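Local coordinates for adhesion G-protein coupled receptor G6 (Danio rerio, PDB 6V55) that is a multidomain, calcium-binding adhesion receptor of the cell surface, linked to myelination and probably engaging extracellular ligands through its large extracellular region, at residues A[148-153]-A[162-167]; A[247-252]-A[271-276]. All blocks are in the same frame, centred on the assembly; numbering follows the deposited sequence.

Contact 1 (A[148-153]-A[162-167])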
# COMPACT_ATOMS: atom_id res chain seq x y z
N VAL A 148 6.13 -47.10 -8.97
CA VAL A 148 6.54 -45.85 -9.62
C VAL A 148 5.38 -45.38 -10.49
O VAL A 148 4.79 -46.17 -11.22
CB VAL A 148 7.86 -46.01 -10.42
CG1 VAL A 148 7.87 -47.27 -11.28
CG2 VAL A 148 8.16 -44.79 -11.28
N CYS A 149 5.00 -44.10 -10.34
CA CYS A 149 4.00 -43.47 -11.20
C CYS A 149 4.53 -42.17 -11.77
O CYS A 149 5.22 -41.40 -11.09
CB CYS A 149 2.70 -43.14 -10.48
SG CYS A 149 2.17 -44.34 -9.29
N PHE A 150 4.15 -41.91 -13.01
CA PHE A 150 4.48 -40.64 -13.64
C PHE A 150 3.41 -40.38 -14.69
O PHE A 150 2.55 -41.22 -14.94
CB PHE A 150 5.90 -40.66 -14.25
CG PHE A 150 6.23 -41.89 -15.03
CD1 PHE A 150 6.85 -42.99 -14.42
CD2 PHE A 150 5.95 -41.95 -16.39
CE1 PHE A 150 7.14 -44.12 -15.14
CE2 PHE A 150 6.25 -43.08 -17.12
CZ PHE A 150 6.84 -44.17 -16.50
N GLU A 151 3.46 -39.18 -15.26
CA GLU A 151 2.67 -38.83 -16.43
C GLU A 151 3.66 -38.57 -17.56
O GLU A 151 4.62 -37.82 -17.37
CB GLU A 151 1.76 -37.63 -16.16
CG GLU A 151 0.87 -37.77 -14.89
CD GLU A 151 -0.52 -37.10 -15.01
OE1 GLU A 151 -1.25 -37.06 -13.98
OE2 GLU A 151 -0.87 -36.60 -16.11
N ILE A 152 3.46 -39.23 -18.70
CA ILE A 152 4.44 -39.21 -19.78
C ILE A 152 3.75 -38.68 -21.04
O ILE A 152 2.54 -38.85 -21.22
CB ILE A 152 5.07 -40.61 -19.98
CG1 ILE A 152 6.34 -40.58 -20.85
CG2 ILE A 152 4.08 -41.63 -20.48
CD1 ILE A 152 7.39 -39.61 -20.35
N ALA A 153 4.52 -37.95 -21.87
CA ALA A 153 4.07 -37.44 -23.15
C ALA A 153 5.27 -37.13 -24.05
O ALA A 153 6.32 -36.69 -23.58
CB ALA A 153 3.19 -36.18 -23.02
N THR A 162 14.52 -44.42 -23.45
CA THR A 162 14.47 -44.70 -22.02
C THR A 162 13.63 -43.67 -21.27
O THR A 162 13.62 -42.49 -21.62
CB THR A 162 15.87 -44.72 -21.40
OG1 THR A 162 16.45 -43.41 -21.49
CG2 THR A 162 16.77 -45.71 -22.12
N ILE A 163 12.94 -44.11 -20.21
CA ILE A 163 12.02 -43.26 -19.46
C ILE A 163 12.53 -42.96 -18.05
O ILE A 163 12.50 -41.79 -17.63
CB ILE A 163 10.59 -43.86 -19.44
CG1 ILE A 163 10.11 -44.01 -20.89
CG2 ILE A 163 9.60 -42.99 -18.64
CD1 ILE A 163 8.71 -44.55 -21.05
N PHE A 164 13.01 -43.96 -17.30
CA PHE A 164 13.86 -43.64 -16.15
C PHE A 164 14.96 -44.68 -16.00
O PHE A 164 14.87 -45.78 -16.55
CB PHE A 164 13.08 -43.48 -14.82
CG PHE A 164 12.29 -44.70 -14.38
CD1 PHE A 164 12.85 -45.65 -13.53
CD2 PHE A 164 10.95 -44.83 -14.75
CE1 PHE A 164 12.11 -46.75 -13.12
CE2 PHE A 164 10.19 -45.92 -14.31
CZ PHE A 164 10.77 -46.89 -13.52
N THR A 165 16.00 -44.33 -15.24
CA THR A 165 17.15 -45.20 -15.03
C THR A 165 17.67 -45.09 -13.60
O THR A 165 18.06 -44.00 -13.16
CB THR A 165 18.27 -44.89 -16.02
OG1 THR A 165 17.79 -45.12 -17.35
CG2 THR A 165 19.48 -45.79 -15.77
N LEU A 166 17.69 -46.22 -12.90
CA LEU A 166 18.34 -46.36 -11.59
C LEU A 166 19.63 -47.15 -11.79
O LEU A 166 19.60 -48.35 -12.10
CB LEU A 166 17.41 -47.07 -10.61
CG LEU A 166 17.94 -47.47 -9.24
CD1 LEU A 166 18.59 -46.30 -8.51
CD2 LEU A 166 16.81 -48.08 -8.43
N SER A 167 20.77 -46.47 -11.64
CA SER A 167 22.08 -47.09 -11.68
C SER A 167 22.63 -47.16 -10.26
O SER A 167 22.37 -46.28 -9.44
CB SER A 167 23.04 -46.28 -12.56
OG SER A 167 22.37 -45.72 -13.68

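Contact 2 (A[247-252]-A[271-276])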
# COMPACT_ATOMS: atom_id res chain seq x y z
N GLY A 247 21.70 -45.60 -4.87
CA GLY A 247 21.86 -45.47 -6.30
C GLY A 247 21.46 -44.10 -6.83
O GLY A 247 21.06 -43.20 -6.09
N LEU A 248 21.57 -43.97 -8.15
CA LEU A 248 21.28 -42.74 -8.88
C LEU A 248 20.04 -42.97 -9.74
O LEU A 248 20.12 -43.65 -10.77
CB LEU A 248 22.48 -42.33 -9.73
CG LEU A 248 22.66 -40.85 -10.08
CD1 LEU A 248 24.13 -40.57 -10.30
CD2 LEU A 248 21.87 -40.43 -11.32
N LEU A 249 18.92 -42.40 -9.32
CA LEU A 249 17.70 -42.45 -10.12
C LEU A 249 17.61 -41.17 -10.93
O LEU A 249 17.79 -40.08 -10.37
CB LEU A 249 16.46 -42.62 -9.24
CG LEU A 249 15.11 -42.51 -9.95
CD1 LEU A 249 15.01 -43.56 -11.03
CD2 LEU A 249 13.98 -42.66 -8.97
N GLN A 250 17.35 -41.29 -12.24
CA GLN A 250 17.30 -40.14 -13.12
C GLN A 250 16.20 -40.27 -14.15
O GLN A 250 15.77 -41.37 -14.51
CB GLN A 250 18.62 -39.91 -13.84
CG GLN A 250 19.06 -41.06 -14.69
CD GLN A 250 20.40 -40.80 -15.31
OE1 GLN A 250 20.56 -39.85 -16.08
NE2 GLN A 250 21.37 -41.64 -14.97
N ILE A 251 15.75 -39.10 -14.63
CA ILE A 251 14.81 -39.00 -15.74
C ILE A 251 15.54 -39.43 -17.01
O ILE A 251 16.71 -39.08 -17.20
CB ILE A 251 14.27 -37.56 -15.83
CG1 ILE A 251 13.70 -37.13 -14.47
CG2 ILE A 251 13.27 -37.36 -16.97
CD1 ILE A 251 12.29 -37.55 -14.21
N ALA A 252 14.84 -40.21 -17.86
CA ALA A 252 15.33 -40.88 -19.07
C ALA A 252 16.56 -41.70 -18.74
O ALA A 252 16.44 -42.78 -18.15
CB ALA A 252 15.62 -39.88 -20.19
N TYR A 271 5.98 -35.67 -15.93
CA TYR A 271 5.28 -34.92 -14.89
C TYR A 271 4.92 -35.88 -13.77
O TYR A 271 4.54 -37.01 -14.05
CB TYR A 271 4.01 -34.22 -15.45
CG TYR A 271 3.09 -33.60 -14.41
CD1 TYR A 271 1.79 -34.10 -14.19
CD2 TYR A 271 3.52 -32.51 -13.67
CE1 TYR A 271 0.95 -33.51 -13.22
CE2 TYR A 271 2.70 -31.92 -12.72
CZ TYR A 271 1.42 -32.42 -12.48
OH TYR A 271 0.61 -31.82 -11.51
N ASN A 272 5.07 -35.41 -12.53
CA ASN A 272 4.59 -36.08 -11.30
C ASN A 272 5.25 -37.44 -11.05
O ASN A 272 4.60 -38.42 -10.65
CB ASN A 272 3.06 -36.18 -11.27
CG ASN A 272 2.52 -36.02 -9.87
OD1 ASN A 272 3.23 -35.55 -8.97
ND2 ASN A 272 1.27 -36.41 -9.66
N PHE A 273 6.58 -37.50 -11.22
CA PHE A 273 7.33 -38.73 -11.01
C PHE A 273 7.48 -39.00 -9.52
O PHE A 273 8.09 -38.21 -8.79
CB PHE A 273 8.71 -38.64 -11.68
CG PHE A 273 9.45 -39.97 -11.75
CD1 PHE A 273 10.31 -40.38 -10.72
CD2 PHE A 273 9.32 -40.77 -12.86
CE1 PHE A 273 10.98 -41.58 -10.78
CE2 PHE A 273 10.01 -41.98 -12.93
CZ PHE A 273 10.84 -42.38 -11.89
N ARG A 274 6.94 -40.13 -9.07
CA ARG A 274 6.95 -40.51 -7.66
C ARG A 274 7.32 -41.99 -7.52
O ARG A 274 7.11 -42.78 -8.44
CB ARG A 274 5.59 -40.23 -6.99
CG ARG A 274 5.09 -38.77 -7.02
CD ARG A 274 3.57 -38.70 -6.86
NE ARG A 274 2.84 -39.00 -8.09
CZ ARG A 274 1.56 -39.36 -8.14
NH1 ARG A 274 0.85 -39.47 -7.02
NH2 ARG A 274 0.98 -39.63 -9.32
N LEU A 275 7.89 -42.34 -6.36
CA LEU A 275 8.38 -43.68 -6.07
C LEU A 275 8.03 -44.06 -4.63
O LEU A 275 8.12 -43.23 -3.73
CB LEU A 275 9.89 -43.78 -6.28
CG LEU A 275 10.63 -45.10 -6.10
CD1 LEU A 275 10.03 -46.19 -6.97
CD2 LEU A 275 12.08 -44.89 -6.45
N TRP A 276 7.67 -45.32 -4.43
CA TRP A 276 7.26 -45.83 -3.13
C TRP A 276 7.99 -47.13 -2.80
O TRP A 276 8.48 -47.83 -3.68
CB TRP A 276 5.76 -46.13 -3.08
CG TRP A 276 4.83 -44.97 -2.99
CD1 TRP A 276 4.24 -44.47 -1.85
CD2 TRP A 276 4.32 -44.19 -4.08
NE1 TRP A 276 3.41 -43.42 -2.17
CE2 TRP A 276 3.44 -43.23 -3.53
CE3 TRP A 276 4.52 -44.22 -5.47
CZ2 TRP A 276 2.77 -42.30 -4.33
CZ3 TRP A 276 3.84 -43.30 -6.27
CH2 TRP A 276 2.98 -42.35 -5.69

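Contact 1 (A[148-153]-A[162-167])
V148 sets both of its methyl groups against CZ and CE2 of F164, the two side chains coming from opposite directions across the gap between two sheets. CG1 lies 3.7 Å from F164 CZ, oblique to the ring, and CG2 is 3.8 Å from F164 CE2, so the valine straddles one corner of the phenyl. Two residues on, F150 supplies the aromatic part. Its CG sits between the backbone N and the carbonyl carbon (chi1 45°), which swings the ring over beside V148 and leaves V148 CG2 and I152 CB in its plane at the edge. From there F150 CE1 reaches the edge of F164, 3.6 Å from F164 CE2. The two planes stand at 76° with centroids 6.0 Å apart, an oblique pairing rather than a true stack. F150 CE2 and CZ meet I163: the branch methyl CG2 is 3.7 Å from both F150 CE2 and F150 CZ, and the two side chains cross at about a right angle. I152 ends the row more loosely, its CD1 4.4 Å from the same I163 CG2.

I163 and F164 can both turn inward because they form a classic beta bulge opposite F177, where the chain also turns a corner. F177 and L175 of the neighbouring strand touch F164 as well, and F273 meets it edge-to-face. A leucine in place of F164 would probably open a gap beside the V148 methyls and leave F150 CE1 without its aromatic neighbour. No hydrogen bond joins the two segments; cohesion rests on close-fitting apolar surfaces, and most of the touching residues are buried, as expected where two sheets are held together by the exclusion of water.

Contact 2 (A[247-252]-A[271-276])
L249 makes the closest apolar contacts with 271-276, and one methyl does the work. Its CD2 lies 3.7 Å from F273 CE1, close to the plane of the ring and at its edge, while the same carbon is 3.9 Å from CD2 of L275. One methyl therefore touches both an aromatic edge and an aliphatic branch. CG of F273 is anti to its backbone N (chi1 -169°), which carries the phenyl out from its strand to meet L249 coming from the opposite direction. I251 adds a looser contact farther down the strand, its CD1 4.5 Å from F273 CG and oblique to the ring. Beyond the two segments, F164 also touches L249, while V148 closes on F273 from the adjacent strand.

Polar interactions lie on the other face of 271-276. R274 points away from 247-252 and folds back along its own strand, where NE donates to the carbonyl oxygen of N272 at 3.2 Å with an N-H...O angle of 168°. The bond is nearly straight and the oxygen lies in the guanidinium plane, although the donor stands above the carbonyl plane. ND2 of N272 sits over one face of the guanidinium, and hydrogen bonds from N272 ND2 to C290 O and from R274 NH1 to T289 O tie this face to the loop that follows helix 282-286.

No hydrogen bond spans the two segments. The strand axes are 10.3 Å apart and run nearly antiparallel, at 157°, a spacing of facing sheets rather than of neighbouring strands. Apolar side chains meeting between two antiparallel sheets are what a beta sandwich shows, consistent with the concanavalin-like jelly roll of pentaxin-family domains.

Contacts 1 and 2 follow one another along the chain, the first closing before the second opens, and their centres are only 6 Å apart within the pentaxin-family region. Each joins the same two sheets: strands 145-154 and 268-276 are neighbours in one, strands 161-167 and 248-251 in the other. Backbone pairing links the contacts within each sheet, with a probable hydrogen bond from E151 N to Y271 O (2.7 Å) on one side and another between S167 O and L248 N (2.8 Å) on the other. Together they form one continuous patch of the sandwich interior, well away from the centre of this elongated extracellular region.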